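Local coordinates for lovastatin nonaketide synthase mokA (Monascus pilosus, PDB 6AD3), which carries out, as a complete synthase, the iterative nine-step assembly of the polyketide precursor of monacolin K (lovastatin), this chain being its condensation domain, at residues Q329-A334 with L470-D475; H336-R341 with R497-S502. The protein carries 1 engineered substitution. All blocks are in the same frame, centred on the assembly; numbering follows the deposited sequence.

Both contacts lie in the half of the condensation domain built on the six-stranded mixed sheet, and they share helix 327-343. Its earlier part, 329-334, packs against strand 468-473 of that sheet in contact 1; the next turns, 336-341, pack against helix 495-512 in contact 2. The centres are about 13 Å apart, on the same side of the centre of the chain. Along the sequence the segments alternate, 329-334, 336-341, 470-475 and 497-502, so two links of well over a hundred residues are brought back to one helix. Helix 327-343 thus packs at one end on the sheet and further along on helix 495-512, inside the layer of helices covering that sheet.

Contact 1: residues Q329-A334 with L470-D475; sequences QFYLAA and LEMSDD
Tyr331 reaches from its helix to the strand, and from CB to the far end of its ring it is accompanied by Met472. The first atom, CB, lies 3.7 Å from Met472 SD. CG follows at 3.6 Å from the same sulfur. From CG onward the methyl joins the sulfur, which is still near CD1 and CD2, and it alone meets CE1, CE2 and CZ: Met472 CE sits over the ring almost exactly at its centre, 3.5 Å from the centroid and only 2° off the normal. Asp474 OD2 stands obliquely to the ring, a looser neighbour 4.5 Å from Tyr331 CE2; this carboxylate oxygen is held by a hydrogen bond with Tyr439 OH. A chi1 of -70°, with CG beside the backbone N, aims the ring at the sheet. Tyrosine suits its place because its broad, flat ring offers a whole face to the thioether, and methionine because its unbranched chain runs out extended and then bends at chi3 (56°), laying CE on the ring; the two side chains cross at about a right angle. The polarised methyl makes a CH-pi contact and the sulfur lies over the same face. Phe437 of the next strand, Leu308, Pro480 and Leu507 also touch Tyr331, which makes its surroundings largely apolar. This is a Met-aromatic contact, joining a helix to the face of the sheet it covers in the condensation fold.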
loop_
_atom_site.group_PDB
_atom_site.type_symbol
_atom_site.label_atom_id
_atom_site.label_comp_id
_atom_site.label_asym_id
_atom_site.label_seq_id
_atom_site.Cartn_x
_atom_site.Cartn_y
_atom_site.Cartn_z
ATOM N N GLN A 329 2.285 -11.207 12.497
ATOM C CA GLN A 329 2.207 -10.624 13.818
ATOM C C GLN A 329 3.562 -10.535 14.486
ATOM O O GLN A 329 3.827 -9.590 15.193
ATOM C CB GLN A 329 1.239 -11.388 14.678
ATOM C CG GLN A 329 -0.193 -11.229 14.215
ATOM C CD GLN A 329 -1.095 -12.407 14.607
ATOM O OE1 GLN A 329 -0.647 -13.403 15.180
ATOM N NE2 GLN A 329 -2.325 -12.354 14.145
ATOM N N PHE A 330 4.443 -11.477 14.165
ATOM C CA PHE A 330 5.841 -11.434 14.640
ATOM C C PHE A 330 6.594 -10.228 14.022
ATOM O O PHE A 330 7.226 -9.411 14.738
ATOM C CB PHE A 330 6.559 -12.761 14.266
ATOM C CG PHE A 330 7.877 -12.991 15.011
ATOM C CD1 PHE A 330 8.999 -12.183 14.761
ATOM C CD2 PHE A 330 8.025 -14.059 15.850
ATOM C CE1 PHE A 330 10.211 -12.447 15.373
ATOM C CE2 PHE A 330 9.208 -14.290 16.489
ATOM C CZ PHE A 330 10.303 -13.489 16.272
ATOM N N TYR A 331 6.452 -10.048 12.711
ATOM C CA TYR A 331 7.119 -8.950 12.053
ATOM C C TYR A 331 6.594 -7.592 12.631
ATOM O O TYR A 331 7.361 -6.643 12.826
ATOM C CB TYR A 331 6.919 -9.047 10.537
ATOM C CG TYR A 331 7.661 -10.178 9.901
ATOM C CD1 TYR A 331 9.044 -10.157 9.830
ATOM C CD2 TYR A 331 6.990 -11.270 9.309
ATOM C CE1 TYR A 331 9.749 -11.220 9.310
ATOM C CE2 TYR A 331 7.699 -12.323 8.740
ATOM C CZ TYR A 331 9.093 -12.254 8.693
ATOM O OH TYR A 331 9.871 -13.291 8.184
ATOM N N LEU A 332 5.283 -7.521 12.884
ATOM C CA LEU A 332 4.655 -6.286 13.373
ATOM C C LEU A 332 5.122 -6.004 14.804
ATOM O O LEU A 332 5.515 -4.899 15.137
ATOM C CB LEU A 332 3.141 -6.433 13.337
ATOM C CG LEU A 332 2.392 -5.293 14.059
ATOM C CD1 LEU A 332 2.664 -3.947 13.420
ATOM C CD2 LEU A 332 0.911 -5.580 14.063
ATOM N N ALA A 333 5.130 -7.042 15.629
ATOM C CA ALA A 333 5.575 -6.895 16.986
ATOM C C ALA A 333 7.022 -6.431 17.068
ATOM O O ALA A 333 7.342 -5.587 17.875
ATOM C CB ALA A 333 5.366 -8.210 17.779
ATOM N N ALA A 334 7.893 -7.000 16.235
ATOM C CA ALA A 334 9.269 -6.647 16.220
ATOM C C ALA A 334 9.468 -5.198 15.704
ATOM O O ALA A 334 10.308 -4.449 16.204
ATOM C CB ALA A 334 10.043 -7.656 15.381
ATOM N N LEU A 470 7.301 0.427 6.697
ATOM C CA LEU A 470 7.887 -0.874 6.442
ATOM C C LEU A 470 6.890 -1.678 5.594
ATOM O O LEU A 470 5.748 -1.931 6.034
ATOM C CB LEU A 470 8.166 -1.615 7.756
ATOM C CG LEU A 470 8.517 -3.100 7.634
ATOM C CD1 LEU A 470 9.748 -3.282 6.789
ATOM C CD2 LEU A 470 8.757 -3.723 9.000
ATOM N N GLU A 471 7.279 -1.983 4.349
ATOM C CA GLU A 471 6.477 -2.812 3.471
ATOM C C GLU A 471 7.227 -4.124 3.280
ATOM O O GLU A 471 8.448 -4.101 3.170
ATOM C CB GLU A 471 6.336 -2.179 2.087
ATOM C CG GLU A 471 5.663 -0.846 2.079
ATOM C CD GLU A 471 5.574 -0.254 0.705
ATOM O OE1 GLU A 471 5.449 0.992 0.601
ATOM O OE2 GLU A 471 5.437 -1.059 -0.255
ATOM N N MET A 472 6.523 -5.253 3.413
ATOM C CA MET A 472 7.126 -6.571 3.268
ATOM C C MET A 472 6.314 -7.410 2.312
ATOM O O MET A 472 5.066 -7.386 2.359
ATOM C CB MET A 472 7.088 -7.335 4.586
ATOM C CG MET A 472 7.902 -6.828 5.675
ATOM S SD MET A 472 7.682 -8.012 7.030
ATOM C CE MET A 472 8.163 -9.595 6.266
ATOM N N SER A 473 7.011 -8.244 1.543
ATOM C CA SER A 473 6.402 -9.367 0.834
ATOM C C SER A 473 6.934 -10.635 1.472
ATOM O O SER A 473 8.118 -10.761 1.729
ATOM C CB SER A 473 6.758 -9.334 -0.658
ATOM O OG SER A 473 6.143 -8.196 -1.304
ATOM N N ASP A 474 6.063 -11.615 1.614
ATOM C CA ASP A 474 6.433 -12.906 2.197
ATOM C C ASP A 474 5.838 -13.976 1.271
ATOM O O ASP A 474 4.910 -14.703 1.641
ATOM C CB ASP A 474 5.872 -12.988 3.615
ATOM C CG ASP A 474 6.219 -14.285 4.334
ATOM O OD1 ASP A 474 7.062 -15.017 3.829
ATOM O OD2 ASP A 474 5.664 -14.506 5.438
ATOM N N ASP A 475 6.397 -14.071 0.078
ATOM C CA ASP A 475 5.947 -15.043 -0.944
ATOM C C ASP A 475 6.478 -16.407 -0.489
ATOM O O ASP A 475 7.662 -16.526 -0.200
ATOM C CB ASP A 475 6.549 -14.644 -2.301
ATOM C CG ASP A 475 6.148 -15.555 -3.429
ATOM O OD1 ASP A 475 5.964 -16.759 -3.179
ATOM O OD2 ASP A 475 6.024 -15.039 -4.552
#

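Contact 2: residues H336-R341 with R497-S502; sequences HVLLAR and RAFLES
Ser502, which meets Leu338 across the helix pair, gives its backbone N to Ala498 O in a helical bond of 3.0 Å. On this turn its CB points to the other helix, 4.1 Å from Leu338 CD1. A small residue fits here, since the leucine also brings CD2 close to the serine backbone. Leu338 has the largest share of the contact. With CG anti to the backbone N (chi1 -179°), it reaches toward helix 495-512; CD1 meets only the serine, whereas CD2 lies against both the serine and one face of the Phe499 ring. That methyl stands 3.9 Å from the ring centroid, 18° off the normal, a CH-pi contact displaced toward the rim, with CZ the closest ring atom. The two side chains run antiparallel, each passing alongside the other, which lays the leucine methyl on the ring. Leu339 joins in with CD2 alone, 4.0 Å from Phe499 CE2, approaching the ring obliquely. Met280 touches both Leu339 and Phe499, and Val484 of strand 481-487 lies against the same phenylalanine, which is thus wedged between helix, loop and sheet. The axes of segments 336-341 and 497-502 come within 11.2 Å, with an angle of 123° between their N-to-C directions, a wide separation bridged by large side chains: helix-helix packing within the layer covering the six-stranded sheet of the condensation domain.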
loop_
_atom_site.group_PDB
_atom_site.type_symbol
_atom_site.label_atom_id
_atom_site.label_comp_id
_atom_site.label_asym_id
_atom_site.label_seq_id
_atom_site.Cartn_x
_atom_site.Cartn_y
_atom_site.Cartn_z
ATOM N N HIS A 336 7.236 -2.766 16.050
ATOM C CA HIS A 336 6.831 -1.940 17.166
ATOM C C HIS A 336 7.953 -1.806 18.186
ATOM O O HIS A 336 8.242 -0.695 18.657
ATOM C CB HIS A 336 5.588 -2.514 17.838
ATOM C CG HIS A 336 5.300 -1.902 19.162
ATOM N ND1 HIS A 336 5.663 -2.506 20.350
ATOM C CD2 HIS A 336 4.876 -0.659 19.483
ATOM C CE1 HIS A 336 5.426 -1.678 21.350
ATOM N NE2 HIS A 336 4.953 -0.546 20.855
ATOM N N VAL A 337 8.586 -2.935 18.549
ATOM C CA VAL A 337 9.678 -2.885 19.536
ATOM C C VAL A 337 10.847 -2.012 19.085
ATOM O O VAL A 337 11.328 -1.184 19.835
ATOM C CB VAL A 337 10.203 -4.284 19.860
ATOM C CG1 VAL A 337 11.456 -4.207 20.717
ATOM C CG2 VAL A 337 9.104 -5.099 20.545
ATOM N N LEU A 338 11.209 -2.077 17.804
ATOM C CA LEU A 338 12.285 -1.280 17.312
ATOM C C LEU A 338 11.914 0.207 17.313
ATOM O O LEU A 338 12.717 1.066 17.686
ATOM C CB LEU A 338 12.674 -1.744 15.911
ATOM C CG LEU A 338 13.823 -0.972 15.291
ATOM C CD1 LEU A 338 15.046 -0.951 16.203
ATOM C CD2 LEU A 338 14.172 -1.577 13.943
ATOM N N LEU A 339 10.683 0.520 16.916
ATOM C CA LEU A 339 10.241 1.892 16.916
ATOM C C LEU A 339 10.281 2.453 18.332
ATOM O O LEU A 339 10.681 3.605 18.545
ATOM C CB LEU A 339 8.850 2.019 16.339
ATOM C CG LEU A 339 8.751 1.793 14.823
ATOM C CD1 LEU A 339 7.294 1.642 14.407
ATOM C CD2 LEU A 339 9.365 2.936 14.075
ATOM N N ALA A 340 9.801 1.671 19.293
ATOM C CA ALA A 340 9.825 2.125 20.683
ATOM C C ALA A 340 11.275 2.353 21.133
ATOM O O ALA A 340 11.572 3.348 21.830
ATOM C CB ALA A 340 9.137 1.114 21.589
ATOM N N ARG A 341 12.159 1.407 20.838
ATOM C CA ARG A 341 13.569 1.585 21.196
ATOM C C ARG A 341 14.156 2.841 20.633
ATOM O O ARG A 341 14.853 3.553 21.324
ATOM C CB ARG A 341 14.429 0.420 20.764
ATOM C CG ARG A 341 14.172 -0.862 21.499
ATOM C CD ARG A 341 15.226 -1.896 21.167
ATOM N NE ARG A 341 14.952 -3.122 21.897
ATOM C CZ ARG A 341 15.701 -4.209 21.814
ATOM N NH1 ARG A 341 16.759 -4.208 21.010
ATOM N NH2 ARG A 341 15.429 -5.263 22.569
ATOM N N ARG A 497 18.593 2.280 5.383
ATOM C CA ARG A 497 19.433 1.098 5.544
ATOM C C ARG A 497 19.819 0.827 7.010
ATOM O O ARG A 497 19.862 -0.331 7.440
ATOM C CB ARG A 497 20.678 1.178 4.680
ATOM C CG ARG A 497 21.378 -0.182 4.612
ATOM C CD ARG A 497 22.435 -0.191 3.548
ATOM N NE ARG A 497 21.862 -0.050 2.214
ATOM C CZ ARG A 497 21.167 -0.998 1.597
ATOM N NH1 ARG A 497 20.928 -2.156 2.197
ATOM N NH2 ARG A 497 20.715 -0.783 0.373
ATOM N N ALA A 498 20.092 1.884 7.780
ATOM C CA ALA A 498 20.415 1.729 9.185
ATOM C C ALA A 498 19.208 1.146 9.974
ATOM O O ALA A 498 19.349 0.208 10.738
ATOM C CB ALA A 498 20.866 3.062 9.783
ATOM N N PHE A 499 18.005 1.622 9.676
ATOM C CA PHE A 499 16.800 1.051 10.270
ATOM C C PHE A 499 16.575 -0.386 9.868
ATOM O O PHE A 499 16.305 -1.248 10.697
ATOM C CB PHE A 499 15.569 1.885 9.902
ATOM C CG PHE A 499 14.320 1.444 10.595
ATOM C CD1 PHE A 499 13.548 0.423 10.080
ATOM C CD2 PHE A 499 13.896 2.056 11.750
ATOM C CE1 PHE A 499 12.391 0.008 10.728
ATOM C CE2 PHE A 499 12.727 1.656 12.383
ATOM C CZ PHE A 499 11.989 0.602 11.879
ATOM N N LEU A 500 16.735 -0.661 8.592
ATOM C CA LEU A 500 16.529 -2.000 8.073
ATOM C C LEU A 500 17.520 -2.988 8.679
ATOM O O LEU A 500 17.136 -4.112 9.070
ATOM C CB LEU A 500 16.633 -1.949 6.547
ATOM C CG LEU A 500 16.520 -3.158 5.671
ATOM C CD1 LEU A 500 15.247 -3.907 5.974
ATOM C CD2 LEU A 500 16.564 -2.710 4.224
ATOM N N GLU A 501 18.767 -2.557 8.862
ATOM C CA GLU A 501 19.773 -3.411 9.473
ATOM C C GLU A 501 19.401 -3.707 10.916
ATOM O O GLU A 501 19.591 -4.818 11.387
ATOM C CB GLU A 501 21.157 -2.764 9.400
ATOM C CG GLU A 501 21.760 -2.821 7.992
ATOM C CD GLU A 501 23.085 -2.081 7.858
ATOM O OE1 GLU A 501 23.712 -2.243 6.783
ATOM O OE2 GLU A 501 23.403 -1.181 8.704
ATOM N N SER A 502 19.003 -2.671 11.652
ATOM C CA SER A 502 18.564 -2.850 13.053
ATOM C C SER A 502 17.342 -3.749 13.189
ATOM O O SER A 502 17.235 -4.551 14.116
ATOM C CB SER A 502 18.309 -1.502 13.725
ATOM O OG SER A 502 19.534 -0.824 13.909
#